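Long-range contacts in RNA-directed RNA polymerase (Infectious pancreatic necrosis virus, PDB 3ZED), which catalyses the RNA-templated synthesis of viral RNA from ribonucleoside triphosphates and probably occurs both free and covalently attached to the genomic RNA: residues Lys39-Ser44 with Ser163-Leu168; Asp43-Ala48 with Leu459-Leu464; Lys53-Arg58 with Arg170-Lys175; Pro104-Phe109 with Leu301-Gly306. All blocks are in the same frame, centred on the assembly; numbering follows the deposited sequence.

In the fold
The four contacts lie on the same side of the chain's centre, within the palm region of the polymerase, and their centres are 9 to 17 Å apart. Contacts 1 and 2 share D43 and S44, which lead into helix 45-54; contact 3 uses the end of that helix. Contacts 1 and 3 both rest on helix 164-179, whereas contacts 2 and 4 reach one mixed sheet, through the hairpin 456-465 and strand 299-310. Along the chain the first segments come in the order 39-44, 43-48, 53-58 and 104-109, and the partner segments in the order 163-168, 170-175, 301-306 and 459-464. The N-terminal part of the chain is thus bound to helix and sheet elements far along the sequence.

Contact 1: residues Lys39-Ser44 with Ser163-Leu168; sequences KDPLDS and SYSGQL
The N-terminus of helix 164-179 is capped by its own S163 and gripped by the carboxylate of D40 from the loop ahead of helix 45-54. S163 is the N-cap residue: its OG accepts from G166 N at 3.1 Å and also bonds to the carboxylate of D315. D40 attends to the two amides before G166. D40 OD2 takes S165 N at 3.1 Å through the syn lone pair, nearly straight at 164°, and Y164 N at 3.0 Å in a weak, strongly bent bond. D40 OD1 receives the hydroxyl of S165 at 2.6 Å (OG to OD1) and, from the opposite face of the carboxylate plane, L42 N at 3.1 Å, which makes an Asx turn within the type I turn D40-D43. With its CG anti to the backbone N (chi1 -166°), D40 reaches across to the helix end. Apolar packing flanks the polar patch. L42 lays CB against CD1 of L168 at 3.8 Å and CD1 beside the S165 hydroxyl, while CB of D43 touches CD2 of the Y164 ring at 3.7 Å. Both carboxylate oxygens of D40 are therefore engaged, which holds the group against rotation, and the amides of the helix's first turn, together with the helix dipole, would be expected to favour its charged form.

Contact 2: residues Asp43-Ala48 with Leu459-Leu464; sequences DSPQAA and LMNLQL
M460 projects from a tight turn into a notch at the start of helix 45-54, where the chain bends from loop to helix. The sulfur lies in the bend itself, with M460 SD 3.3 Å from P45 N and 3.4 Å from S44 C. The methyl pushes deeper, against the backbone of D43, and M460 CE lies 3.8 Å from A48 CB. The bend at chi3 (-144°) turns the methyl into this hollow. One wall is the P45 ring, whose CD is 3.7 Å from M460 SD. The same ring is a bump for N461, whose side chain meets it at about a right angle and sets OD1 3.1 Å from P45 CB, a snug fit. Further along, L462 brings CD1 to 3.9 Å from A48 CB, so the small alanine methyl is touched by both the methionine and the leucine ends. No hydrogen bond crosses; helix 45-54 has its own cap, S44 OG weakly accepting from A47 N. Y107 and Y164 also flank M460. Residues 459-464 form the turn and second strand of a beta hairpin; a type II' turn with M460 and N461 at its corners is typical of two-residue hairpin loops and here joins strands 456-459 and 462-465.

Contact 3: residues Lys53-Arg58 with Arg170-Lys175; sequences KDNKYR and RLLAMK
K56, whose carbonyl meets the side chain of K175, donates its own N to K53 O at 2.9 Å. K56 O lies 3.4 Å from K175 CE; NZ of K175 is a little farther from that oxygen, and the contact is not a hydrogen bond. K175 runs extended until its last torsion, sliding past Y57 in the opposite direction, with CD 3.8 Å from Y57 CD2. The tyrosine ring lies against helix 164-179, with K175 CD and L172 CD2 on opposite sides of the ring plane. Its CG is anti to the backbone N (chi1 -168°), which directs the ring to the helix, where L171 O stands at the ring's edge, near its plane, 3.4 Å from Y57 CE2. The phenol end of Y57 passes across the L171 side chain at about a right angle, OH to CD2 3.7 Å, and is itself hydrogen-bonded to the carbonyl of K465 in strand 462-465. Helix 45-54 closes here in a Schellman motif: K56, with positive phi (58°), is the C-prime residue, and Y57 N returns to L52 O. That reversal turns the chain so that Y57 faces the second helix. On the other flank, L172 fits between Y57 and N55, its CD2 3.9 Å from Y57 CD2 and its CD1 3.7 Å from N55 CG. The N55 and L172 side chains cross at about a right angle, and N55 ND2 bonds back to F51 O. Y467 meets the Y57 ring edge-to-face and also touches K175.

Contact 4: residues Pro104-Phe109 with Leu301-Gly306; sequences PKYYPF and LLFPKG
CH-pi and aliphatic packing on the Y106 ring dominates its meeting with strand 299-310. L301 lies over one face of the tyrosine ring in a CH-pi contact, its CB 4.1 Å from the centroid of the Y106 ring and 16° off the normal, and its CD2 reaches the CB of Y106. The opposite face is covered by CD of P108, from the ring's own segment, so the ring is sandwiched between leucine and proline. Its CG lies anti to the backbone N (chi1 171°), which carries the ring across to the strand. Farther on, P108 CB meets P304 CD at 3.6 Å. Two oxygens approach ring carbons without a hydrogen bond. At the ring edge, in its plane, L302 O stands 3.4 Å from CE2 of Y106; the hydrogen bond of this oxygen is to NE2 of Q167. The phenol oxygen OH of Y106 comes to 3.3 Å from F303 CD2, obliquely to that ring. The touching parts run 18° apart in direction, yet no hydrogen bond joins them. The L301 side chain also lies close to G248, one of the residues predicted to bind GTP. Strand 456-459 and its turn link the two segments: the backbone of Y106 bonds to M460 and that of L302 to L458. Strand 320-323 pairs with L301 and F303, while helix 164-179 supplies Y164 against P108 and L171 against L302.

Contact 1: residues Lys39-Ser44 with Ser163-Leu168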
loop_
_atom_site.group_PDB
_atom_site.type_symbol
_atom_site.label_atom_id
_atom_site.label_comp_id
_atom_site.label_asym_id
_atom_site.label_seq_id
_atom_site.Cartn_x
_atom_site.Cartn_y
_atom_site.Cartn_z
ATOM N N LYS B 39 0.853 32.027 -6.150
ATOM C CA LYS B 39 -0.352 32.180 -5.339
ATOM C C LYS B 39 -1.384 31.185 -5.885
ATOM O O LYS B 39 -1.421 30.951 -7.105
ATOM C CB LYS B 39 -0.875 33.628 -5.367
ATOM C CG LYS B 39 0.064 34.645 -4.709
ATOM C CD LYS B 39 -0.336 36.085 -5.041
ATOM C CE LYS B 39 0.719 37.111 -4.685
ATOM N NZ LYS B 39 0.689 37.478 -3.243
ATOM N N ASP B 40 -2.117 30.511 -4.990
ATOM C CA ASP B 40 -3.069 29.487 -5.399
ATOM C C ASP B 40 -4.470 30.086 -5.510
ATOM O O ASP B 40 -5.082 30.350 -4.471
ATOM C CB ASP B 40 -3.042 28.316 -4.407
ATOM C CG ASP B 40 -3.728 27.056 -4.891
ATOM O OD1 ASP B 40 -4.578 27.147 -5.807
ATOM O OD2 ASP B 40 -3.430 25.982 -4.348
ATOM N N PRO B 41 -5.019 30.276 -6.744
ATOM C CA PRO B 41 -6.359 30.887 -6.864
ATOM C C PRO B 41 -7.495 29.974 -6.410
ATOM O O PRO B 41 -8.599 30.462 -6.266
ATOM C CB PRO B 41 -6.476 31.213 -8.356
ATOM C CG PRO B 41 -5.590 30.255 -9.023
ATOM C CD PRO B 41 -4.435 30.005 -8.076
ATOM N N LEU B 42 -7.237 28.680 -6.166
ATOM C CA LEU B 42 -8.297 27.760 -5.727
ATOM C C LEU B 42 -8.163 27.385 -4.231
ATOM O O LEU B 42 -8.737 26.381 -3.822
ATOM C CB LEU B 42 -8.329 26.468 -6.588
ATOM C CG LEU B 42 -8.343 26.581 -8.131
ATOM C CD1 LEU B 42 -8.189 25.198 -8.780
ATOM C CD2 LEU B 42 -9.586 27.303 -8.644
ATOM N N ASP B 43 -7.466 28.210 -3.409
ATOM C CA ASP B 43 -7.261 27.936 -1.974
ATOM C C ASP B 43 -8.462 28.364 -1.087
ATOM O O ASP B 43 -8.322 28.478 0.137
ATOM C CB ASP B 43 -5.953 28.587 -1.466
ATOM C CG ASP B 43 -5.930 30.109 -1.386
ATOM O OD1 ASP B 43 -6.882 30.754 -1.894
ATOM O OD2 ASP B 43 -4.962 30.655 -0.820
ATOM N N SER B 44 -9.635 28.568 -1.696
ATOM C CA SER B 44 -10.852 28.931 -0.963
ATOM C C SER B 44 -11.985 27.988 -1.354
ATOM O O SER B 44 -12.013 27.551 -2.505
ATOM C CB SER B 44 -11.237 30.383 -1.228
ATOM O OG SER B 44 -11.685 30.573 -2.558
ATOM N N SER B 163 -0.089 21.725 -3.670
ATOM C CA SER B 163 -1.046 22.824 -3.502
ATOM C C SER B 163 -2.481 22.336 -3.599
ATOM O O SER B 163 -2.705 21.177 -3.945
ATOM C CB SER B 163 -0.800 23.903 -4.560
ATOM O OG SER B 163 -1.060 23.446 -5.879
ATOM N N TYR B 164 -3.456 23.220 -3.306
ATOM C CA TYR B 164 -4.890 22.911 -3.441
ATOM C C TYR B 164 -5.220 22.661 -4.923
ATOM O O TYR B 164 -5.881 21.680 -5.227
ATOM C CB TYR B 164 -5.769 24.039 -2.878
ATOM C CG TYR B 164 -5.964 24.015 -1.377
ATOM C CD1 TYR B 164 -6.717 23.012 -0.768
ATOM C CD2 TYR B 164 -5.469 25.040 -0.574
ATOM C CE1 TYR B 164 -6.934 23.009 0.609
ATOM C CE2 TYR B 164 -5.686 25.050 0.802
ATOM C CZ TYR B 164 -6.427 24.037 1.388
ATOM O OH TYR B 164 -6.641 24.069 2.741
ATOM N N SER B 165 -4.715 23.524 -5.838
ATOM C CA SER B 165 -4.907 23.379 -7.286
ATOM C C SER B 165 -4.370 22.012 -7.757
ATOM O O SER B 165 -5.046 21.308 -8.517
ATOM C CB SER B 165 -4.222 24.514 -8.041
ATOM O OG SER B 165 -4.961 25.722 -7.970
ATOM N N GLY B 166 -3.158 21.663 -7.292
ATOM C CA GLY B 166 -2.527 20.377 -7.575
ATOM C C GLY B 166 -3.432 19.221 -7.176
ATOM O O GLY B 166 -3.715 18.354 -8.014
ATOM N N GLN B 167 -3.982 19.262 -5.912
ATOM C CA GLN B 167 -4.899 18.257 -5.353
ATOM C C GLN B 167 -6.202 18.167 -6.148
ATOM O O GLN B 167 -6.665 17.066 -6.436
ATOM C CB GLN B 167 -5.231 18.562 -3.872
ATOM C CG GLN B 167 -4.080 18.337 -2.901
ATOM C CD GLN B 167 -4.577 18.346 -1.484
ATOM O OE1 GLN B 167 -4.676 19.392 -0.850
ATOM N NE2 GLN B 167 -4.940 17.184 -0.966
ATOM N N LEU B 168 -6.788 19.327 -6.500
ATOM C CA LEU B 168 -8.055 19.419 -7.234
ATOM C C LEU B 168 -7.910 18.888 -8.673
ATOM O O LEU B 168 -8.769 18.124 -9.122
ATOM C CB LEU B 168 -8.584 20.861 -7.214
ATOM C CG LEU B 168 -9.050 21.365 -5.829
ATOM C CD1 LEU B 168 -9.211 22.874 -5.811
ATOM C CD2 LEU B 168 -10.334 20.694 -5.390
#

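Contact 2: residues Asp43-Ala48 with Leu459-Leu464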
loop_
_atom_site.group_PDB
_atom_site.type_symbol
_atom_site.label_atom_id
_atom_site.label_comp_id
_atom_site.label_asym_id
_atom_site.label_seq_id
_atom_site.Cartn_x
_atom_site.Cartn_y
_atom_site.Cartn_z
ATOM N N ASP B 43 -7.466 28.210 -3.409
ATOM C CA ASP B 43 -7.261 27.936 -1.974
ATOM C C ASP B 43 -8.462 28.364 -1.087
ATOM O O ASP B 43 -8.322 28.478 0.137
ATOM C CB ASP B 43 -5.953 28.587 -1.466
ATOM C CG ASP B 43 -5.930 30.109 -1.386
ATOM O OD1 ASP B 43 -6.882 30.754 -1.894
ATOM O OD2 ASP B 43 -4.962 30.655 -0.820
ATOM N N SER B 44 -9.635 28.568 -1.696
ATOM C CA SER B 44 -10.852 28.931 -0.963
ATOM C C SER B 44 -11.985 27.988 -1.354
ATOM O O SER B 44 -12.013 27.551 -2.505
ATOM C CB SER B 44 -11.237 30.383 -1.228
ATOM O OG SER B 44 -11.685 30.573 -2.558
ATOM N N PRO B 45 -12.927 27.656 -0.435
ATOM C CA PRO B 45 -14.014 26.727 -0.792
ATOM C C PRO B 45 -14.835 27.157 -2.007
ATOM O O PRO B 45 -15.220 26.294 -2.793
ATOM C CB PRO B 45 -14.882 26.707 0.462
ATOM C CG PRO B 45 -13.967 27.058 1.562
ATOM C CD PRO B 45 -13.029 28.062 0.985
ATOM N N GLN B 46 -15.063 28.482 -2.179
ATOM C CA GLN B 46 -15.825 29.063 -3.289
ATOM C C GLN B 46 -15.136 28.811 -4.634
ATOM O O GLN B 46 -15.772 28.291 -5.551
ATOM C CB GLN B 46 -16.051 30.581 -3.094
ATOM C CG GLN B 46 -16.380 31.043 -1.661
ATOM C CD GLN B 46 -15.147 31.296 -0.808
ATOM O OE1 GLN B 46 -14.938 30.659 0.228
ATOM N NE2 GLN B 46 -14.308 32.246 -1.216
ATOM N N ALA B 47 -13.841 29.174 -4.746
ATOM C CA ALA B 47 -13.033 28.981 -5.959
ATOM C C ALA B 47 -12.846 27.496 -6.269
ATOM O O ALA B 47 -12.947 27.112 -7.437
ATOM C CB ALA B 47 -11.688 29.658 -5.807
ATOM N N ALA B 48 -12.639 26.658 -5.226
ATOM C CA ALA B 48 -12.485 25.207 -5.380
ATOM C C ALA B 48 -13.784 24.566 -5.879
ATOM O O ALA B 48 -13.739 23.778 -6.824
ATOM C CB ALA B 48 -12.049 24.569 -4.067
ATOM N N LEU B 459 -12.128 17.998 1.782
ATOM C CA LEU B 459 -11.118 19.014 1.473
ATOM C C LEU B 459 -11.771 20.344 1.725
ATOM O O LEU B 459 -12.803 20.628 1.121
ATOM C CB LEU B 459 -10.589 18.888 0.027
ATOM C CG LEU B 459 -9.381 19.747 -0.295
ATOM C CD1 LEU B 459 -8.108 19.138 0.290
ATOM C CD2 LEU B 459 -9.244 19.956 -1.793
ATOM N N MET B 460 -11.190 21.148 2.645
ATOM C CA MET B 460 -11.760 22.422 3.136
ATOM C C MET B 460 -13.087 22.043 3.818
ATOM O O MET B 460 -13.089 21.102 4.622
ATOM C CB MET B 460 -11.904 23.487 2.026
ATOM C CG MET B 460 -10.599 23.795 1.326
ATOM S SD MET B 460 -10.726 25.251 0.285
ATOM C CE MET B 460 -9.734 24.799 -1.005
ATOM N N ASN B 461 -14.202 22.688 3.449
ATOM C CA ASN B 461 -15.536 22.370 3.958
ATOM C C ASN B 461 -16.322 21.560 2.884
ATOM O O ASN B 461 -17.538 21.443 2.989
ATOM C CB ASN B 461 -16.272 23.679 4.344
ATOM C CG ASN B 461 -16.650 24.575 3.181
ATOM O OD1 ASN B 461 -16.197 24.407 2.044
ATOM N ND2 ASN B 461 -17.521 25.545 3.433
ATOM N N LEU B 462 -15.614 21.009 1.856
ATOM C CA LEU B 462 -16.234 20.299 0.732
ATOM C C LEU B 462 -16.150 18.779 0.847
ATOM O O LEU B 462 -15.058 18.208 0.956
ATOM C CB LEU B 462 -15.614 20.737 -0.623
ATOM C CG LEU B 462 -15.639 22.235 -0.978
ATOM C CD1 LEU B 462 -14.855 22.495 -2.219
ATOM C CD2 LEU B 462 -17.065 22.761 -1.182
ATOM N N GLN B 463 -17.327 18.127 0.763
ATOM C CA GLN B 463 -17.434 16.668 0.759
ATOM C C GLN B 463 -17.552 16.255 -0.698
ATOM O O GLN B 463 -18.573 16.504 -1.357
ATOM C CB GLN B 463 -18.593 16.188 1.629
ATOM C CG GLN B 463 -18.256 16.312 3.107
ATOM C CD GLN B 463 -19.437 16.083 4.000
ATOM O OE1 GLN B 463 -20.267 15.198 3.759
ATOM N NE2 GLN B 463 -19.529 16.880 5.057
ATOM N N LEU B 464 -16.433 15.749 -1.224
ATOM C CA LEU B 464 -16.287 15.390 -2.633
ATOM C C LEU B 464 -16.403 13.909 -2.867
ATOM O O LEU B 464 -16.049 13.132 -2.000
ATOM C CB LEU B 464 -14.915 15.874 -3.151
ATOM C CG LEU B 464 -14.599 17.349 -2.883
ATOM C CD1 LEU B 464 -13.155 17.666 -3.199
ATOM C CD2 LEU B 464 -15.609 18.292 -3.585
#

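Contact 3: residues Lys53-Arg58 with Arg170-Lys175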
loop_
_atom_site.group_PDB
_atom_site.type_symbol
_atom_site.label_atom_id
_atom_site.label_comp_id
_atom_site.label_asym_id
_atom_site.label_seq_id
_atom_site.Cartn_x
_atom_site.Cartn_y
_atom_site.Cartn_z
ATOM N N LYS B 53 -17.167 22.296 -10.248
ATOM C CA LYS B 53 -18.456 22.427 -10.933
ATOM C C LYS B 53 -18.222 22.631 -12.448
ATOM O O LYS B 53 -18.788 21.883 -13.254
ATOM C CB LYS B 53 -19.285 23.568 -10.329
ATOM N N ASP B 54 -17.303 23.564 -12.817
ATOM C CA ASP B 54 -16.928 23.852 -14.209
ATOM C C ASP B 54 -16.356 22.615 -14.911
ATOM O O ASP B 54 -16.406 22.524 -16.138
ATOM C CB ASP B 54 -15.883 24.990 -14.274
ATOM C CG ASP B 54 -16.351 26.388 -13.888
ATOM O OD1 ASP B 54 -17.575 26.579 -13.679
ATOM O OD2 ASP B 54 -15.494 27.297 -13.805
ATOM N N ASN B 55 -15.792 21.679 -14.136
ATOM C CA ASN B 55 -15.189 20.465 -14.672
ATOM C C ASN B 55 -16.075 19.229 -14.462
ATOM O O ASN B 55 -15.644 18.106 -14.740
ATOM C CB ASN B 55 -13.798 20.270 -14.084
ATOM C CG ASN B 55 -12.817 21.249 -14.674
ATOM O OD1 ASN B 55 -12.334 21.078 -15.798
ATOM N ND2 ASN B 55 -12.558 22.328 -13.961
ATOM N N LYS B 56 -17.330 19.447 -14.038
ATOM C CA LYS B 56 -18.365 18.408 -13.844
ATOM C C LYS B 56 -17.926 17.322 -12.834
ATOM O O LYS B 56 -18.182 16.127 -13.024
ATOM C CB LYS B 56 -18.770 17.765 -15.188
ATOM C CG LYS B 56 -19.437 18.718 -16.180
ATOM C CD LYS B 56 -19.661 18.015 -17.517
ATOM C CE LYS B 56 -20.101 18.937 -18.626
ATOM N NZ LYS B 56 -18.967 19.741 -19.146
ATOM N N TYR B 57 -17.239 17.748 -11.776
ATOM C CA TYR B 57 -16.803 16.826 -10.730
ATOM C C TYR B 57 -17.889 16.797 -9.655
ATOM O O TYR B 57 -18.336 17.860 -9.208
ATOM C CB TYR B 57 -15.438 17.244 -10.162
ATOM C CG TYR B 57 -14.816 16.165 -9.303
ATOM C CD1 TYR B 57 -15.198 15.996 -7.971
ATOM C CD2 TYR B 57 -13.846 15.307 -9.819
ATOM C CE1 TYR B 57 -14.638 14.998 -7.181
ATOM C CE2 TYR B 57 -13.259 14.322 -9.026
ATOM C CZ TYR B 57 -13.661 14.172 -7.708
ATOM O OH TYR B 57 -13.114 13.194 -6.925
ATOM N N ARG B 58 -18.316 15.591 -9.246
ATOM C CA ARG B 58 -19.394 15.456 -8.264
ATOM C C ARG B 58 -19.015 15.942 -6.843
ATOM O O ARG B 58 -18.066 15.439 -6.215
ATOM C CB ARG B 58 -19.911 14.012 -8.203
ATOM N N ARG B 170 -5.636 16.747 -9.617
ATOM C CA ARG B 170 -5.399 15.316 -9.418
ATOM C C ARG B 170 -6.732 14.564 -9.352
ATOM O O ARG B 170 -6.864 13.503 -9.971
ATOM C CB ARG B 170 -4.575 15.066 -8.148
ATOM C CG ARG B 170 -4.321 13.604 -7.833
ATOM C CD ARG B 170 -3.411 12.944 -8.845
ATOM N NE ARG B 170 -3.084 11.572 -8.454
ATOM C CZ ARG B 170 -2.276 10.776 -9.142
ATOM N NH1 ARG B 170 -1.714 11.199 -10.267
ATOM N NH2 ARG B 170 -2.038 9.541 -8.723
ATOM N N LEU B 171 -7.729 15.130 -8.641
ATOM C CA LEU B 171 -9.063 14.532 -8.539
ATOM C C LEU B 171 -9.704 14.369 -9.932
ATOM O O LEU B 171 -10.281 13.311 -10.214
ATOM C CB LEU B 171 -9.976 15.350 -7.613
ATOM C CG LEU B 171 -9.693 15.295 -6.101
ATOM C CD1 LEU B 171 -10.686 16.180 -5.357
ATOM C CD2 LEU B 171 -9.775 13.860 -5.553
ATOM N N LEU B 172 -9.554 15.386 -10.810
ATOM C CA LEU B 172 -10.057 15.349 -12.191
ATOM C C LEU B 172 -9.389 14.206 -12.983
ATOM O O LEU B 172 -10.076 13.481 -13.691
ATOM C CB LEU B 172 -9.814 16.695 -12.922
ATOM C CG LEU B 172 -10.394 17.979 -12.308
ATOM C CD1 LEU B 172 -10.190 19.150 -13.251
ATOM C CD2 LEU B 172 -11.878 17.839 -11.955
ATOM N N ALA B 173 -8.060 14.054 -12.851
ATOM C CA ALA B 173 -7.287 12.993 -13.507
ATOM C C ALA B 173 -7.769 11.586 -13.030
ATOM O O ALA B 173 -7.952 10.695 -13.869
ATOM C CB ALA B 173 -5.808 13.174 -13.227
ATOM N N MET B 174 -8.047 11.423 -11.708
ATOM C CA MET B 174 -8.567 10.164 -11.129
ATOM C C MET B 174 -9.937 9.844 -11.720
ATOM O O MET B 174 -10.145 8.711 -12.154
ATOM C CB MET B 174 -8.637 10.208 -9.587
ATOM C CG MET B 174 -7.289 10.451 -8.931
ATOM S SD MET B 174 -5.964 9.212 -9.310
ATOM C CE MET B 174 -6.267 8.008 -8.022
ATOM N N LYS B 175 -10.855 10.847 -11.773
ATOM C CA LYS B 175 -12.183 10.694 -12.369
ATOM C C LYS B 175 -12.049 10.302 -13.852
ATOM O O LYS B 175 -12.807 9.458 -14.322
ATOM C CB LYS B 175 -13.010 11.985 -12.199
ATOM C CG LYS B 175 -14.373 11.934 -12.889
ATOM C CD LYS B 175 -15.182 13.199 -12.667
ATOM C CE LYS B 175 -16.510 13.165 -13.398
ATOM N NZ LYS B 175 -16.365 13.604 -14.807
#

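Contact 4: residues Pro104-Phe109 with Leu301-Gly306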
loop_
_atom_site.group_PDB
_atom_site.type_symbol
_atom_site.label_atom_id
_atom_site.label_comp_id
_atom_site.label_asym_id
_atom_site.label_seq_id
_atom_site.Cartn_x
_atom_site.Cartn_y
_atom_site.Cartn_z
ATOM N N PRO B 104 -17.787 18.893 9.258
ATOM C CA PRO B 104 -16.324 18.829 9.419
ATOM C C PRO B 104 -15.590 19.672 8.364
ATOM O O PRO B 104 -16.101 19.904 7.254
ATOM C CB PRO B 104 -16.032 17.343 9.282
ATOM C CG PRO B 104 -17.119 16.829 8.384
ATOM C CD PRO B 104 -18.332 17.606 8.768
ATOM N N LYS B 105 -14.411 20.181 8.749
ATOM C CA LYS B 105 -13.581 21.046 7.917
ATOM C C LYS B 105 -12.134 20.606 8.019
ATOM O O LYS B 105 -11.614 20.441 9.130
ATOM C CB LYS B 105 -13.741 22.527 8.329
ATOM C CG LYS B 105 -15.098 23.125 7.969
ATOM C CD LYS B 105 -15.384 24.399 8.725
ATOM C CE LYS B 105 -16.818 24.819 8.563
ATOM N NZ LYS B 105 -17.069 26.125 9.215
ATOM N N TYR B 106 -11.486 20.388 6.861
ATOM C CA TYR B 106 -10.109 19.942 6.841
ATOM C C TYR B 106 -9.314 20.833 5.906
ATOM O O TYR B 106 -9.531 20.820 4.701
ATOM C CB TYR B 106 -10.008 18.450 6.464
ATOM C CG TYR B 106 -8.587 17.977 6.219
ATOM C CD1 TYR B 106 -7.641 18.001 7.238
ATOM C CD2 TYR B 106 -8.178 17.555 4.956
ATOM C CE1 TYR B 106 -6.322 17.612 7.010
ATOM C CE2 TYR B 106 -6.869 17.139 4.720
ATOM C CZ TYR B 106 -5.943 17.168 5.752
ATOM O OH TYR B 106 -4.639 16.777 5.541
ATOM N N TYR B 107 -8.406 21.628 6.482
ATOM C CA TYR B 107 -7.576 22.566 5.740
ATOM C C TYR B 107 -6.109 22.163 5.870
ATOM O O TYR B 107 -5.442 22.568 6.822
ATOM C CB TYR B 107 -7.832 24.008 6.225
ATOM C CG TYR B 107 -9.182 24.552 5.811
ATOM C CD1 TYR B 107 -10.315 24.339 6.594
ATOM C CD2 TYR B 107 -9.327 25.309 4.653
ATOM C CE1 TYR B 107 -11.562 24.848 6.220
ATOM C CE2 TYR B 107 -10.558 25.861 4.295
ATOM C CZ TYR B 107 -11.682 25.597 5.061
ATOM O OH TYR B 107 -12.903 26.108 4.673
ATOM N N PRO B 108 -5.611 21.301 4.957
ATOM C CA PRO B 108 -4.212 20.851 5.062
ATOM C C PRO B 108 -3.207 21.923 4.682
ATOM O O PRO B 108 -3.523 22.826 3.910
ATOM C CB PRO B 108 -4.139 19.693 4.065
ATOM C CG PRO B 108 -5.165 20.008 3.042
ATOM C CD PRO B 108 -6.286 20.695 3.786
ATOM N N PHE B 109 -1.987 21.800 5.208
ATOM C CA PHE B 109 -0.896 22.706 4.877
ATOM C C PHE B 109 -0.233 22.228 3.608
ATOM O O PHE B 109 -0.129 21.033 3.357
ATOM C CB PHE B 109 0.132 22.815 6.026
ATOM C CG PHE B 109 -0.385 23.568 7.235
ATOM C CD1 PHE B 109 -0.317 24.957 7.296
ATOM C CD2 PHE B 109 -0.947 22.886 8.310
ATOM C CE1 PHE B 109 -0.817 25.651 8.404
ATOM C CE2 PHE B 109 -1.448 23.583 9.421
ATOM C CZ PHE B 109 -1.381 24.960 9.458
ATOM N N LEU B 301 -10.011 11.991 4.747
ATOM C CA LEU B 301 -9.414 13.330 4.667
ATOM C C LEU B 301 -8.497 13.357 3.444
ATOM O O LEU B 301 -7.683 12.442 3.293
ATOM C CB LEU B 301 -8.617 13.697 5.940
ATOM C CG LEU B 301 -9.349 13.692 7.275
ATOM C CD1 LEU B 301 -8.389 14.076 8.394
ATOM C CD2 LEU B 301 -10.583 14.616 7.256
ATOM N N LEU B 302 -8.669 14.333 2.542
ATOM C CA LEU B 302 -7.820 14.363 1.349
ATOM C C LEU B 302 -6.472 15.016 1.674
ATOM O O LEU B 302 -6.295 16.227 1.542
ATOM C CB LEU B 302 -8.518 15.049 0.177
ATOM C CG LEU B 302 -7.990 14.656 -1.192
ATOM C CD1 LEU B 302 -8.439 13.244 -1.571
ATOM C CD2 LEU B 302 -8.415 15.684 -2.245
ATOM N N PHE B 303 -5.535 14.182 2.131
ATOM C CA PHE B 303 -4.204 14.573 2.550
ATOM C C PHE B 303 -3.273 14.775 1.345
ATOM O O PHE B 303 -3.159 13.871 0.518
ATOM C CB PHE B 303 -3.653 13.483 3.496
ATOM C CG PHE B 303 -2.386 13.828 4.231
ATOM C CD1 PHE B 303 -1.140 13.537 3.681
ATOM C CD2 PHE B 303 -2.434 14.365 5.514
ATOM C CE1 PHE B 303 0.041 13.850 4.367
ATOM C CE2 PHE B 303 -1.257 14.665 6.205
ATOM C CZ PHE B 303 -0.028 14.406 5.627
ATOM N N PRO B 304 -2.573 15.934 1.228
ATOM C CA PRO B 304 -1.621 16.105 0.101
ATOM C C PRO B 304 -0.341 15.311 0.362
ATOM O O PRO B 304 0.286 15.480 1.410
ATOM C CB PRO B 304 -1.374 17.616 0.077
ATOM C CG PRO B 304 -1.582 18.063 1.493
ATOM C CD PRO B 304 -2.584 17.118 2.119
ATOM N N LYS B 305 0.019 14.400 -0.544
ATOM C CA LYS B 305 1.199 13.550 -0.344
ATOM C C LYS B 305 2.515 14.326 -0.578
ATOM O O LYS B 305 2.646 15.021 -1.592
ATOM C CB LYS B 305 1.131 12.334 -1.286
ATOM C CG LYS B 305 2.089 11.217 -0.943
ATOM C CD LYS B 305 1.818 9.986 -1.798
ATOM C CE LYS B 305 2.580 8.777 -1.294
ATOM N NZ LYS B 305 4.020 8.853 -1.642
ATOM N N GLY B 306 3.461 14.183 0.356
ATOM C CA GLY B 306 4.796 14.772 0.253
ATOM C C GLY B 306 5.603 13.990 -0.763
ATOM O O GLY B 306 5.770 12.780 -0.619
#